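Local coordinates for porin (Rhodobacter blasticus, PDB 3PRN), which forms channels, as a homotrimer in the outer membrane, that let small hydrophilic solutes, up to about 0.6 kDa, diffuse passively across, at residues 83-88 against 132-137; 100-105 against 280-285; 144-149 against 164-169; 217-222 against 244-249; 253-258 against 269-274. The protein carries 1 engineered substitution. One frame throughout, in Å; residues are numbered along the deposited sequence. Where two conformers were deposited one is given.

Contact 1 of 5, residues 83-88 against 132-137; sequences GNVDTA and GIAVTY
The flat groups that meet between Gly83 and Gly132 are their own peptide units, joined as an antiparallel hydrogen-bonded pair. Gly132 N lies in the carbonyl plane of Gly83, on a lone pair of its O, at 2.9 Å. In the return bond Gly83 N stands 22° out of the plane of the Gly132 carbonyl, and beside that same Gly132 O comes the CG1 methyl of Val85, at 3.5 Å. CG1 is anti to the valine's carbonyl carbon (chi1 -54°), which turns both methyls to the glycine: CG2 rests 4.0 Å from Gly132 CA. A beta carbon on Gly132 would run into that methyl. Val85 CB also meets Ala134 CB at 4.0 Å, and the alanine methyl touches Asp86 O at 3.6 Å. With an alanine in place of Val85, both methyls against Gly132 are gone, and a gap would probably open between loop and strand. Strand 78-83 ends here: an inverse gamma turn centred on Asn84 swings the chain off strand 131-138, and the Asn84 side chain is held by Ala68 O and Asn118 N. The loop then reaches Thr87, the N-cap residue of helix 88-91, whose first residue, Ala88, gives its N-H to Ser147 OG on strand 142-150, the next strand of the wall after 131-138.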
# COMPACT_ATOMS: atom_id res chain seq x y z
N GLY A 83 -6.03 6.97 -17.86
CA GLY A 83 -6.21 5.95 -16.85
C GLY A 83 -7.38 6.23 -15.95
O GLY A 83 -8.52 6.38 -16.41
N ASN A 84 -7.15 6.31 -14.63
CA ASN A 84 -8.28 6.63 -13.70
C ASN A 84 -8.38 8.14 -13.62
O ASN A 84 -7.80 8.78 -12.73
CB ASN A 84 -7.92 5.99 -12.33
CG ASN A 84 -8.95 6.14 -11.25
OD1 ASN A 84 -10.08 6.63 -11.45
ND2 ASN A 84 -8.56 5.72 -10.02
N VAL A 85 -9.04 8.82 -14.54
CA VAL A 85 -9.13 10.23 -14.68
C VAL A 85 -10.26 10.91 -13.89
O VAL A 85 -11.21 10.23 -13.50
CB VAL A 85 -9.29 10.63 -16.18
CG1 VAL A 85 -8.14 10.00 -17.03
CG2 VAL A 85 -10.61 10.14 -16.83
N ASP A 86 -10.06 12.19 -13.67
CA ASP A 86 -11.10 13.10 -13.22
C ASP A 86 -11.97 13.43 -14.44
O ASP A 86 -11.45 13.76 -15.52
CB ASP A 86 -10.52 14.42 -12.66
CG ASP A 86 -9.91 14.13 -11.29
OD1 ASP A 86 -10.68 13.79 -10.32
OD2 ASP A 86 -8.64 14.19 -11.13
N THR A 87 -13.27 13.34 -14.27
CA THR A 87 -14.22 13.58 -15.37
C THR A 87 -14.81 14.99 -15.33
O THR A 87 -14.79 15.72 -14.33
CB THR A 87 -15.39 12.59 -15.28
OG1 THR A 87 -16.05 12.74 -14.04
CG2 THR A 87 -14.94 11.13 -15.41
N ALA A 88 -15.30 15.40 -16.50
CA ALA A 88 -15.82 16.76 -16.60
C ALA A 88 -16.96 17.10 -15.66
O ALA A 88 -16.92 18.11 -14.94
CB ALA A 88 -16.19 17.03 -18.06
N GLY A 132 -9.82 5.95 -19.01
CA GLY A 132 -10.32 7.22 -19.49
C GLY A 132 -9.18 8.08 -20.03
O GLY A 132 -7.99 7.81 -19.80
N ILE A 133 -9.58 9.11 -20.77
CA ILE A 133 -8.65 10.14 -21.24
C ILE A 133 -9.31 11.48 -20.85
O ILE A 133 -10.54 11.62 -21.01
CB ILE A 133 -8.42 10.11 -22.74
CG1 ILE A 133 -8.13 8.69 -23.22
CG2 ILE A 133 -7.34 11.09 -23.17
CD1 ILE A 133 -8.16 8.50 -24.74
N ALA A 134 -8.59 12.43 -20.31
CA ALA A 134 -9.25 13.70 -20.01
C ALA A 134 -8.31 14.82 -20.50
O ALA A 134 -7.10 14.60 -20.60
CB ALA A 134 -9.57 13.86 -18.53
N VAL A 135 -8.91 15.95 -20.80
CA VAL A 135 -8.10 17.10 -21.23
C VAL A 135 -8.66 18.31 -20.52
O VAL A 135 -9.90 18.49 -20.54
CB VAL A 135 -8.19 17.30 -22.74
CG1 VAL A 135 -7.41 18.58 -23.11
CG2 VAL A 135 -7.67 16.11 -23.49
N THR A 136 -7.81 19.10 -19.85
CA THR A 136 -8.23 20.33 -19.24
C THR A 136 -7.33 21.49 -19.76
O THR A 136 -6.14 21.35 -20.04
CB THR A 136 -8.20 20.38 -17.71
OG1 THR A 136 -6.83 20.27 -17.29
CG2 THR A 136 -8.90 19.15 -17.14
N TYR A 137 -8.00 22.64 -19.87
CA TYR A 137 -7.37 23.84 -20.36
C TYR A 137 -7.83 25.00 -19.47
O TYR A 137 -9.02 25.34 -19.43
CB TYR A 137 -7.69 24.04 -21.85
CG TYR A 137 -6.96 25.27 -22.39
CD1 TYR A 137 -5.68 25.57 -21.93
CD2 TYR A 137 -7.58 26.10 -23.34
CE1 TYR A 137 -5.00 26.70 -22.41
CE2 TYR A 137 -6.90 27.23 -23.82
CZ TYR A 137 -5.61 27.53 -23.35
OH TYR A 137 -4.96 28.62 -23.81

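Contact 2 of 5, residues 100-105 against 280-285; sequences MGYEWS and VADVGV. Engineered in segment 100-105: Trp104 (natural residue Ala). With C8E ((hydroxyethyloxy)tri(ethyloxy)octane), chain D.
Tyr102 lays one face of its ring over the bare backbone of Gly284, whose CA sits 3.8 Å from the ring centroid in a CH-pi contact. CG of Glu103 covers the opposite face, so the ring is sandwiched between its own loop and the barrel wall. A beta carbon on Gly284 would strike the ring. With chi1 at 88°, Tyr102 CG is wedged between the backbone N and the carbonyl carbon, and the ring points to the wall, where its OH is bonded to Ser28 O. In the Asp282 conformer described, one of two deposited, OD1 lies at the ring edge and accepts the Tyr102 N-H at 3.0 Å, met from 44° above the carboxylate plane. Its OD2 takes a bond from a water 2.9 Å away and is also paired with Ser270 OG. That water ties the turn together: it donates to Met100 O as well, and accepts from Glu103 N and Ser105 OG. Gly101, at positive phi, starts a type I turn ending at Trp104, an engineered residue whose ring lies over Gly101 O. Glu103 OE2 is bonded to Ser28 OG and Gln13 NE2, and its side chain lies about 4 Å from the magnesium ion, whose site includes Ser28 and Asp57. On the strand's far face, Val283 CG1 touches detergent C6, 3.5 Å away. A long loop folded into the barrel against its wall is characteristic of the constriction loop that shapes a porin eyelet; here Asp282 and the water help hold it.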
# COMPACT_ATOMS: atom_id res chain seq x y z
N MET A 100 -21.83 20.38 3.09
CA MET A 100 -21.58 20.82 4.43
C MET A 100 -21.33 19.64 5.39
O MET A 100 -21.51 18.49 4.98
CB MET A 100 -22.82 21.60 4.94
CG MET A 100 -24.12 20.84 4.61
SD MET A 100 -25.54 21.56 5.52
CE MET A 100 -25.72 23.10 4.66
N GLY A 101 -20.92 19.97 6.60
CA GLY A 101 -20.64 18.95 7.61
C GLY A 101 -19.20 18.40 7.37
O GLY A 101 -18.57 18.68 6.32
N TYR A 102 -18.71 17.60 8.32
CA TYR A 102 -17.33 17.12 8.18
C TYR A 102 -17.18 16.07 7.10
O TYR A 102 -16.04 15.77 6.71
CB TYR A 102 -16.81 16.62 9.53
CG TYR A 102 -17.04 15.20 9.94
CD1 TYR A 102 -18.25 14.79 10.43
CD2 TYR A 102 -16.01 14.24 9.82
CE1 TYR A 102 -18.46 13.49 10.86
CE2 TYR A 102 -16.22 12.92 10.19
CZ TYR A 102 -17.43 12.57 10.76
OH TYR A 102 -17.69 11.32 11.15
N GLU A 103 -18.28 15.59 6.51
CA GLU A 103 -18.11 14.64 5.40
C GLU A 103 -18.48 15.27 4.07
O GLU A 103 -18.60 14.50 3.11
CB GLU A 103 -18.95 13.38 5.64
CG GLU A 103 -18.52 12.71 6.95
CD GLU A 103 -19.54 11.64 7.35
OE1 GLU A 103 -20.72 12.00 7.60
OE2 GLU A 103 -19.12 10.49 7.38
N TRP A 104 -18.63 16.59 3.95
CA TRP A 104 -18.96 17.28 2.73
C TRP A 104 -20.10 16.59 1.99
O TRP A 104 -19.95 16.11 0.87
CB TRP A 104 -17.77 17.44 1.67
CG TRP A 104 -16.82 18.15 2.62
CD1 TRP A 104 -15.72 17.67 3.20
CD2 TRP A 104 -17.07 19.46 3.11
NE1 TRP A 104 -15.28 18.67 4.13
CE2 TRP A 104 -16.10 19.71 4.07
CE3 TRP A 104 -18.03 20.46 2.84
CZ2 TRP A 104 -16.05 20.90 4.82
CZ3 TRP A 104 -17.96 21.66 3.58
CH2 TRP A 104 -17.02 21.87 4.53
N SER A 105 -21.26 16.54 2.62
CA SER A 105 -22.44 15.90 2.00
C SER A 105 -23.59 16.92 1.85
O SER A 105 -23.67 17.96 2.54
CB SER A 105 -22.92 14.73 2.85
OG SER A 105 -23.39 15.21 4.10
N VAL A 280 -30.47 13.37 8.86
CA VAL A 280 -29.07 13.00 9.06
C VAL A 280 -28.35 14.15 9.77
O VAL A 280 -28.73 15.33 9.59
CB VAL A 280 -28.33 12.62 7.78
CG1 VAL A 280 -29.04 11.44 7.09
CG2 VAL A 280 -28.20 13.75 6.78
N ALA A 281 -27.37 13.84 10.59
CA ALA A 281 -26.58 14.89 11.23
C ALA A 281 -25.12 14.40 11.37
O ALA A 281 -24.89 13.19 11.49
CB ALA A 281 -27.11 15.25 12.62
N ASP A 282 -24.21 15.37 11.51
CA ASP A 282 -22.82 14.95 11.74
C ASP A 282 -22.06 16.06 12.46
O ASP A 282 -22.48 17.23 12.43
CB ASP A 282 -22.18 14.66 10.35
CG ASP A 282 -21.99 15.93 9.55
OD1 ASP A 282 -21.08 16.73 9.89
OD2 ASP A 282 -22.71 16.23 8.58
N VAL A 283 -20.99 15.73 13.14
CA VAL A 283 -20.07 16.69 13.74
C VAL A 283 -18.71 15.98 13.79
O VAL A 283 -18.62 14.85 14.28
CB VAL A 283 -20.52 17.21 15.13
CG1 VAL A 283 -20.57 16.15 16.20
CG2 VAL A 283 -19.57 18.34 15.58
N GLY A 284 -17.68 16.65 13.31
CA GLY A 284 -16.35 16.05 13.30
C GLY A 284 -15.26 17.06 12.92
O GLY A 284 -15.52 18.25 12.73
N VAL A 285 -14.05 16.51 12.84
CA VAL A 285 -12.83 17.26 12.47
C VAL A 285 -12.13 16.63 11.29
O VAL A 285 -12.10 15.41 11.14
CB VAL A 285 -11.74 17.19 13.54
CG1 VAL A 285 -11.11 18.55 13.84
CG2 VAL A 285 -12.22 16.64 14.88
C1 C8E D . -25.40 12.29 19.25
C2 C8E D . -25.92 12.32 17.86
C3 C8E D . -25.92 13.65 17.30
C4 C8E D . -24.57 13.84 16.69
C5 C8E D . -24.83 14.90 15.69
C6 C8E D . -24.09 16.08 16.06
C7 C8E D . -24.88 17.13 15.43
C8 C8E D . -24.29 18.43 15.86
O9 C8E D . -24.28 19.54 14.95
C10 C8E D . -25.52 20.22 14.77
C11 C8E D . -25.42 20.99 13.48
O12 C8E D . -24.66 22.22 13.68
C13 C8E D . -25.25 23.36 13.03
C14 C8E D . -25.73 24.68 13.72
O15 C8E D . -26.50 25.73 13.02
C16 C8E D . -25.72 26.95 12.90
C17 C8E D . -25.81 27.89 14.10
O18 C8E D . -25.53 29.30 14.15
C19 C8E D . -24.25 29.79 13.70
C20 C8E D . -22.98 30.04 14.63
O21 C8E D . -22.42 28.80 15.15
O HOH W 1 -21.41 15.85 6.06

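Contact 3 of 5, residues 144-149 against 164-169; sequences LYLSYV and FGIAAD
Tyr145 and Asp169 form the tight end of this strand pair: Tyr145 OH donates to Asp169 OD2 at 2.9 Å, on the syn lone pair. CG of the tyrosine is anti to its carbonyl carbon (chi1 -43°), which leans the ring across to the next strand, its edge along Ala167 with CD1 3.5 Å from Ala167 O and 4.0 Å from Ala167 CB. Gly165 and Ser147 share this inner face, which helix 88-91 covers, and Ser147 OG accepts from Ala88 N. Four backbone hydrogen bonds bind the pairs Tyr145-Ala167 and Ser147-Gly165, as short as 2.8 Å from Gly165 N to Ser147 O. The other face is mostly apolar and lies on the surface. It is looser apart from one close touch, Leu146 CD2 on Phe164 CZ at 3.4 Å: Leu146 CD2 stays 4.1 Å from Ile166 CD1, as does Leu144 CD1 from Ala168 CB, and Tyr148 touches a bound detergent. With a phenylalanine at Tyr145 the hydroxyl is gone, and Asp169 OD2 would probably be left without its mate across the strands. With Asn143 ND2 on OD1 and Ala93 N on OD2, the carboxylate is gripped at both oxygens, which probably helps it carry its charge within the barrel. The chemistry thus separates by face, polar groups bonded toward the lumen and mostly hydrocarbon turned outward, as expected of a wall facing lipid.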
# COMPACT_ATOMS: atom_id res chain seq x y z
N LEU A 144 -11.87 24.83 -19.06
CA LEU A 144 -12.55 23.92 -19.93
C LEU A 144 -12.20 22.48 -19.46
O LEU A 144 -10.99 22.24 -19.26
CB LEU A 144 -11.97 23.97 -21.34
CG LEU A 144 -12.69 24.78 -22.39
CD1 LEU A 144 -14.10 24.19 -22.56
CD2 LEU A 144 -12.68 26.24 -21.96
N TYR A 145 -13.12 21.56 -19.55
CA TYR A 145 -12.87 20.17 -19.22
C TYR A 145 -13.51 19.24 -20.23
O TYR A 145 -14.69 19.41 -20.54
CB TYR A 145 -13.40 19.77 -17.86
CG TYR A 145 -13.19 20.71 -16.71
CD1 TYR A 145 -13.96 21.86 -16.64
CD2 TYR A 145 -12.21 20.50 -15.74
CE1 TYR A 145 -13.77 22.75 -15.60
CE2 TYR A 145 -12.01 21.40 -14.69
CZ TYR A 145 -12.81 22.51 -14.63
OH TYR A 145 -12.71 23.43 -13.60
N LEU A 146 -12.80 18.23 -20.68
CA LEU A 146 -13.32 17.23 -21.57
C LEU A 146 -12.96 15.84 -21.04
O LEU A 146 -11.81 15.71 -20.61
CB LEU A 146 -12.68 17.33 -22.97
CG LEU A 146 -13.41 18.36 -23.85
CD1 LEU A 146 -12.41 19.37 -24.34
CD2 LEU A 146 -14.07 17.61 -25.00
N SER A 147 -13.88 14.90 -21.05
CA SER A 147 -13.42 13.57 -20.57
C SER A 147 -14.10 12.51 -21.40
O SER A 147 -15.23 12.72 -21.88
CB SER A 147 -13.67 13.40 -19.08
OG SER A 147 -15.04 13.64 -18.76
N TYR A 148 -13.39 11.42 -21.61
CA TYR A 148 -13.92 10.27 -22.36
C TYR A 148 -13.58 9.01 -21.58
O TYR A 148 -12.38 8.80 -21.23
CB TYR A 148 -13.26 10.28 -23.76
CG TYR A 148 -13.43 8.96 -24.48
CD1 TYR A 148 -14.61 8.64 -25.15
CD2 TYR A 148 -12.39 8.04 -24.44
CE1 TYR A 148 -14.73 7.41 -25.80
CE2 TYR A 148 -12.49 6.81 -25.09
CZ TYR A 148 -13.68 6.51 -25.74
OH TYR A 148 -13.76 5.27 -26.36
N VAL A 149 -14.57 8.24 -21.18
CA VAL A 149 -14.28 7.06 -20.37
C VAL A 149 -14.80 5.82 -21.06
O VAL A 149 -15.97 5.74 -21.45
CB VAL A 149 -14.93 7.18 -18.97
CG1 VAL A 149 -14.66 5.91 -18.15
CG2 VAL A 149 -14.47 8.39 -18.20
N PHE A 164 -18.99 10.35 -22.60
CA PHE A 164 -18.31 11.55 -23.08
C PHE A 164 -18.86 12.76 -22.34
O PHE A 164 -20.08 12.97 -22.26
CB PHE A 164 -18.49 11.76 -24.59
CG PHE A 164 -17.80 13.05 -25.04
CD1 PHE A 164 -16.40 13.13 -25.06
CD2 PHE A 164 -18.57 14.15 -25.40
CE1 PHE A 164 -15.78 14.32 -25.44
CE2 PHE A 164 -17.95 15.35 -25.78
CZ PHE A 164 -16.55 15.43 -25.80
N GLY A 165 -17.95 13.55 -21.81
CA GLY A 165 -18.35 14.70 -21.00
C GLY A 165 -17.66 15.98 -21.43
O GLY A 165 -16.46 16.01 -21.76
N ILE A 166 -18.38 17.09 -21.23
CA ILE A 166 -17.72 18.39 -21.45
C ILE A 166 -18.20 19.39 -20.44
O ILE A 166 -19.38 19.38 -20.01
CB ILE A 166 -17.94 18.87 -22.90
CG1 ILE A 166 -17.32 20.27 -23.08
CG2 ILE A 166 -19.41 18.96 -23.24
CD1 ILE A 166 -17.01 20.50 -24.55
N ALA A 167 -17.36 20.32 -20.04
CA ALA A 167 -17.71 21.32 -19.06
C ALA A 167 -16.83 22.56 -19.15
O ALA A 167 -15.70 22.55 -19.60
CB ALA A 167 -17.64 20.74 -17.61
N ALA A 168 -17.37 23.65 -18.61
CA ALA A 168 -16.65 24.90 -18.49
C ALA A 168 -17.15 25.71 -17.32
O ALA A 168 -18.28 25.58 -16.82
CB ALA A 168 -16.76 25.69 -19.81
N ASP A 169 -16.25 26.48 -16.73
CA ASP A 169 -16.60 27.43 -15.71
C ASP A 169 -15.79 28.73 -15.94
O ASP A 169 -14.78 28.82 -16.65
CB ASP A 169 -16.51 26.96 -14.29
CG ASP A 169 -15.16 26.36 -13.92
OD1 ASP A 169 -14.16 27.11 -13.94
OD2 ASP A 169 -15.09 25.14 -13.64

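Contact 4 of 5, residues 217-222 against 244-249; sequences LSTAGD and IDRAGA
Two loops between barrel strands lean together where Ala220 and Asp222, after strand 206-214, face Ile244, Asp245 and Arg246 at the end of strand 235-244. A bond from Asp245 N to Asp222 O, 3.0 Å long, is the one of the three across the contact that is not weak. Asp222 N answers with a weak bond to Asp245 OD2, and Arg246 N makes another weak one to Ala220 O. The two aspartate side chains run alongside each other, carboxylate planes 29° apart and the OD2 atoms of Asp222 and Asp245 4.3 Å from each other, a pairing of like charges that would probably make one of them easier to protonate. Each loop is a turn. Ser218 to Gly221 form a type I turn that opens with an ST turn, Ser218 OG accepting from Ala220 N at 3.0 Å, while Arg246 to Ala249 make a type II turn. Both connect long antiparallel strands of the 16-stranded barrel at its loop-bearing rim, by analogy with related porins probably the outer side. Gly221, at positive phi, passes so near Asp245 CB that a beta carbon would clash. Ala220 CB meets Ile244 CD1 at 4.0 Å, and Ile244 CD1 also lies 3.7 Å above the plane of the Arg246 guanidinium, toward its rim. The arginine chain bends at chi3 (78°) to fold back over it, its CB 3.4 Å from Thr219 O and its CD beside Thr219 OG1. Phe275 packs on both Ile244 and Arg246.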
# COMPACT_ATOMS: atom_id res chain seq x y z
N LEU A 217 -31.64 9.63 -16.70
CA LEU A 217 -32.60 8.56 -16.44
C LEU A 217 -32.88 8.40 -14.95
O LEU A 217 -33.66 7.52 -14.57
CB LEU A 217 -32.14 7.23 -17.04
CG LEU A 217 -32.00 7.14 -18.56
CD1 LEU A 217 -31.50 5.78 -19.06
CD2 LEU A 217 -33.31 7.45 -19.29
N SER A 218 -32.26 9.18 -14.05
CA SER A 218 -32.55 9.02 -12.64
C SER A 218 -34.04 9.21 -12.32
O SER A 218 -34.70 10.09 -12.92
CB SER A 218 -31.76 10.09 -11.88
OG SER A 218 -32.25 10.27 -10.57
N THR A 219 -34.59 8.56 -11.29
CA THR A 219 -35.98 8.82 -10.95
C THR A 219 -36.18 10.18 -10.33
O THR A 219 -37.36 10.59 -10.19
CB THR A 219 -36.62 7.81 -9.96
OG1 THR A 219 -35.91 7.93 -8.70
CG2 THR A 219 -36.49 6.39 -10.51
N ALA A 220 -35.12 10.92 -10.02
CA ALA A 220 -35.32 12.21 -9.37
C ALA A 220 -35.87 13.25 -10.35
O ALA A 220 -36.56 14.17 -9.94
CB ALA A 220 -33.95 12.69 -8.81
N GLY A 221 -35.58 13.10 -11.64
CA GLY A 221 -36.00 14.07 -12.65
C GLY A 221 -35.14 15.32 -12.49
O GLY A 221 -34.04 15.29 -11.86
N ASP A 222 -35.56 16.47 -13.00
CA ASP A 222 -34.84 17.71 -12.88
C ASP A 222 -34.77 18.18 -11.44
O ASP A 222 -35.57 17.79 -10.57
CB ASP A 222 -35.42 18.79 -13.79
CG ASP A 222 -35.32 18.39 -15.26
OD1 ASP A 222 -34.87 17.28 -15.65
OD2 ASP A 222 -35.70 19.25 -16.10
N ILE A 244 -36.58 18.22 -6.21
CA ILE A 244 -36.51 17.36 -7.38
C ILE A 244 -37.92 17.22 -7.95
O ILE A 244 -38.90 17.50 -7.22
CB ILE A 244 -35.88 15.99 -7.06
CG1 ILE A 244 -36.62 15.24 -5.94
CG2 ILE A 244 -34.40 16.22 -6.61
CD1 ILE A 244 -36.13 13.83 -5.68
N ASP A 245 -38.05 16.79 -9.17
CA ASP A 245 -39.31 16.55 -9.84
C ASP A 245 -39.98 15.24 -9.42
O ASP A 245 -41.18 15.10 -9.78
CB ASP A 245 -39.16 16.42 -11.38
CG ASP A 245 -39.12 17.78 -12.04
OD1 ASP A 245 -39.55 18.81 -11.47
OD2 ASP A 245 -38.59 17.86 -13.18
N ARG A 246 -39.34 14.27 -8.80
CA ARG A 246 -40.04 13.03 -8.47
C ARG A 246 -41.34 13.32 -7.70
O ARG A 246 -41.44 14.04 -6.71
CB ARG A 246 -39.18 12.07 -7.71
CG ARG A 246 -39.61 10.64 -7.52
CD ARG A 246 -38.51 9.91 -6.71
NE ARG A 246 -38.59 10.23 -5.32
CZ ARG A 246 -37.66 10.39 -4.37
NH1 ARG A 246 -36.36 10.28 -4.69
NH2 ARG A 246 -38.08 10.67 -3.11
N ALA A 247 -42.39 12.61 -8.15
CA ALA A 247 -43.72 12.73 -7.58
C ALA A 247 -43.69 12.44 -6.08
O ALA A 247 -43.20 11.39 -5.65
CB ALA A 247 -44.62 11.57 -8.17
N GLY A 248 -44.19 13.39 -5.33
CA GLY A 248 -44.36 13.22 -3.88
C GLY A 248 -43.12 13.50 -3.05
O GLY A 248 -43.18 13.38 -1.81
N ALA A 249 -42.00 13.84 -3.70
CA ALA A 249 -40.78 14.11 -2.89
C ALA A 249 -40.94 15.29 -1.97
O ALA A 249 -41.58 16.28 -2.26
CB ALA A 249 -39.63 14.35 -3.88

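Contact 5 of 5, residues 253-258 against 269-274; sequences YGIGAD and GSVQSG. With C8E ((hydroxyethyloxy)tri(ethyloxy)octane), chain D.
Tyr253 sets its ring flat over Ser273, whose CB is 3.8 Å from the ring centroid, 22° off the normal, and displaced toward the rim nearer CZ. With chi1 at 59° the ring lies back across the neighbouring strand. Further along the same face, Ile255 and Val271 project in parallel; CG2 of Ile255 and CG1 of Val271 are 3.2 Å apart, but Val271 has a second conformer, so that tightness is doubtful. Ile255 CD1 also touches the bound detergent. The opposite face is quite different. Gly254 and Gly256 carry no side chain there, and their partners fill the space: Gln272 CG comes to 4.0 Å from Gly254 CA, and Ser270 CB lies beside Gly256. A beta carbon on either glycine would clash. Gln272 runs extended along this face and gives an N-H from NE2, in its amide plane, to Ser270 OG at 3.0 Å; NE2 also bonds Ser105 OG, tying the wall to the loop inside, and OE1 holds Tyr240 OH. Backbone bonds between the pairs Tyr253-Ser273, Ile255-Val271 and Ala257-Gly269 run both ways, six in all, the shortest 2.8 Å from Ser273 N to Tyr253 O. The segments 253-258 and 269-273 run antiparallel, their directions 179° apart, in a beta hairpin of the barrel wall, with Ile255, Val271 and the Tyr253 ring, but also Ser273, on the outer face, and hydrogen-bonded polar groups toward the lumen.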
# COMPACT_ATOMS: atom_id res chain seq x y z
N TYR A 253 -33.38 20.03 2.66
CA TYR A 253 -32.72 21.19 3.19
C TYR A 253 -31.62 20.79 4.18
O TYR A 253 -31.52 19.72 4.72
CB TYR A 253 -33.69 22.22 3.82
CG TYR A 253 -34.47 21.63 4.95
CD1 TYR A 253 -35.68 20.97 4.68
CD2 TYR A 253 -34.01 21.70 6.24
CE1 TYR A 253 -36.40 20.40 5.73
CE2 TYR A 253 -34.72 21.12 7.30
CZ TYR A 253 -35.91 20.48 7.03
OH TYR A 253 -36.63 19.91 8.08
N GLY A 254 -30.73 21.80 4.42
CA GLY A 254 -29.66 21.54 5.38
C GLY A 254 -29.08 22.84 5.92
O GLY A 254 -29.07 23.88 5.25
N ILE A 255 -28.57 22.77 7.12
CA ILE A 255 -27.93 23.88 7.78
C ILE A 255 -26.68 23.34 8.48
O ILE A 255 -26.65 22.26 9.07
CB ILE A 255 -28.88 24.60 8.76
CG1 ILE A 255 -28.14 25.81 9.35
CG2 ILE A 255 -29.28 23.62 9.85
CD1 ILE A 255 -28.50 26.00 10.82
N GLY A 256 -25.55 24.06 8.31
CA GLY A 256 -24.34 23.57 8.97
C GLY A 256 -23.41 24.74 9.28
O GLY A 256 -23.61 25.90 8.94
N ALA A 257 -22.27 24.35 9.86
CA ALA A 257 -21.23 25.36 10.17
C ALA A 257 -19.84 24.70 10.15
O ALA A 257 -19.67 23.51 10.40
CB ALA A 257 -21.52 25.97 11.52
N ASP A 258 -18.88 25.55 9.84
CA ASP A 258 -17.49 25.19 9.89
C ASP A 258 -16.77 26.18 10.84
O ASP A 258 -17.07 27.38 10.88
CB ASP A 258 -16.77 25.29 8.56
CG ASP A 258 -17.49 24.58 7.41
OD1 ASP A 258 -17.96 23.45 7.65
OD2 ASP A 258 -17.55 25.20 6.33
N GLY A 269 -20.00 20.56 11.15
CA GLY A 269 -21.19 19.81 11.55
C GLY A 269 -22.39 20.23 10.68
O GLY A 269 -22.33 21.29 10.08
N SER A 270 -23.43 19.36 10.61
CA SER A 270 -24.56 19.77 9.80
C SER A 270 -25.77 18.97 10.29
O SER A 270 -25.56 18.00 11.00
CB SER A 270 -24.37 19.56 8.31
OG SER A 270 -24.36 18.17 8.01
N VAL A 271 -26.94 19.43 9.95
CA VAL A 271 -28.21 18.73 10.22
C VAL A 271 -28.92 18.83 8.87
O VAL A 271 -29.01 19.92 8.29
CB VAL A 271 -28.90 19.29 11.44
CG1 VAL A 271 -29.49 20.66 11.15
CG2 VAL A 271 -29.96 18.34 12.00
N GLN A 272 -29.35 17.73 8.28
CA GLN A 272 -29.94 17.76 6.96
C GLN A 272 -31.17 16.88 6.86
O GLN A 272 -31.33 15.90 7.59
CB GLN A 272 -28.89 17.29 5.92
CG GLN A 272 -27.64 18.17 5.89
CD GLN A 272 -26.63 17.70 4.87
OE1 GLN A 272 -26.92 17.50 3.68
NE2 GLN A 272 -25.39 17.45 5.30
N SER A 273 -32.05 17.22 5.94
CA SER A 273 -33.31 16.46 5.74
C SER A 273 -33.46 16.14 4.26
O SER A 273 -33.35 17.06 3.43
CB SER A 273 -34.44 17.35 6.31
OG SER A 273 -35.66 16.65 6.30
N GLY A 274 -33.67 14.87 3.91
CA GLY A 274 -33.72 14.41 2.57
C GLY A 274 -35.02 14.49 1.79
O GLY A 274 -36.03 14.97 2.32
C1 C8E D . -25.40 12.29 19.25
C2 C8E D . -25.92 12.32 17.86
C3 C8E D . -25.92 13.65 17.30
C4 C8E D . -24.57 13.84 16.69
C5 C8E D . -24.83 14.90 15.69
C6 C8E D . -24.09 16.08 16.06
C7 C8E D . -24.88 17.13 15.43
C8 C8E D . -24.29 18.43 15.86
O9 C8E D . -24.28 19.54 14.95
C10 C8E D . -25.52 20.22 14.77
C11 C8E D . -25.42 20.99 13.48
O12 C8E D . -24.66 22.22 13.68
C13 C8E D . -25.25 23.36 13.03
C14 C8E D . -25.73 24.68 13.72
O15 C8E D . -26.50 25.73 13.02
C16 C8E D . -25.72 26.95 12.90
C17 C8E D . -25.81 27.89 14.10
O18 C8E D . -25.53 29.30 14.15
C19 C8E D . -24.25 29.79 13.70
C20 C8E D . -22.98 30.04 14.63
O21 C8E D . -22.42 28.80 15.15

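How the contacts relate
Contacts 1, 2, 3 and 5 lie on the wall of one closed antiparallel barrel; contact 4 joins loops at its rim. Contacts 1 and 3 are neighbours, centres 8 Å apart, because strands 131-138 and 142-150 adjoin. Contacts 2 and 5 are likewise 8 Å apart, through adjoining strands 265-273 and 279-288, on the opposite side of the chain's centre, 28 to 32 Å, centre to centre, from the first pair. Contact 4 has its centre 22 to 29 Å from the others. The long loop after strand 78-83 leaves the wall at contact 1 and touches the opposite wall at contact 2, whose segments enclose contacts 3, 4 and 5 along the chain. It thereby spans the lumen and probably narrows the channel.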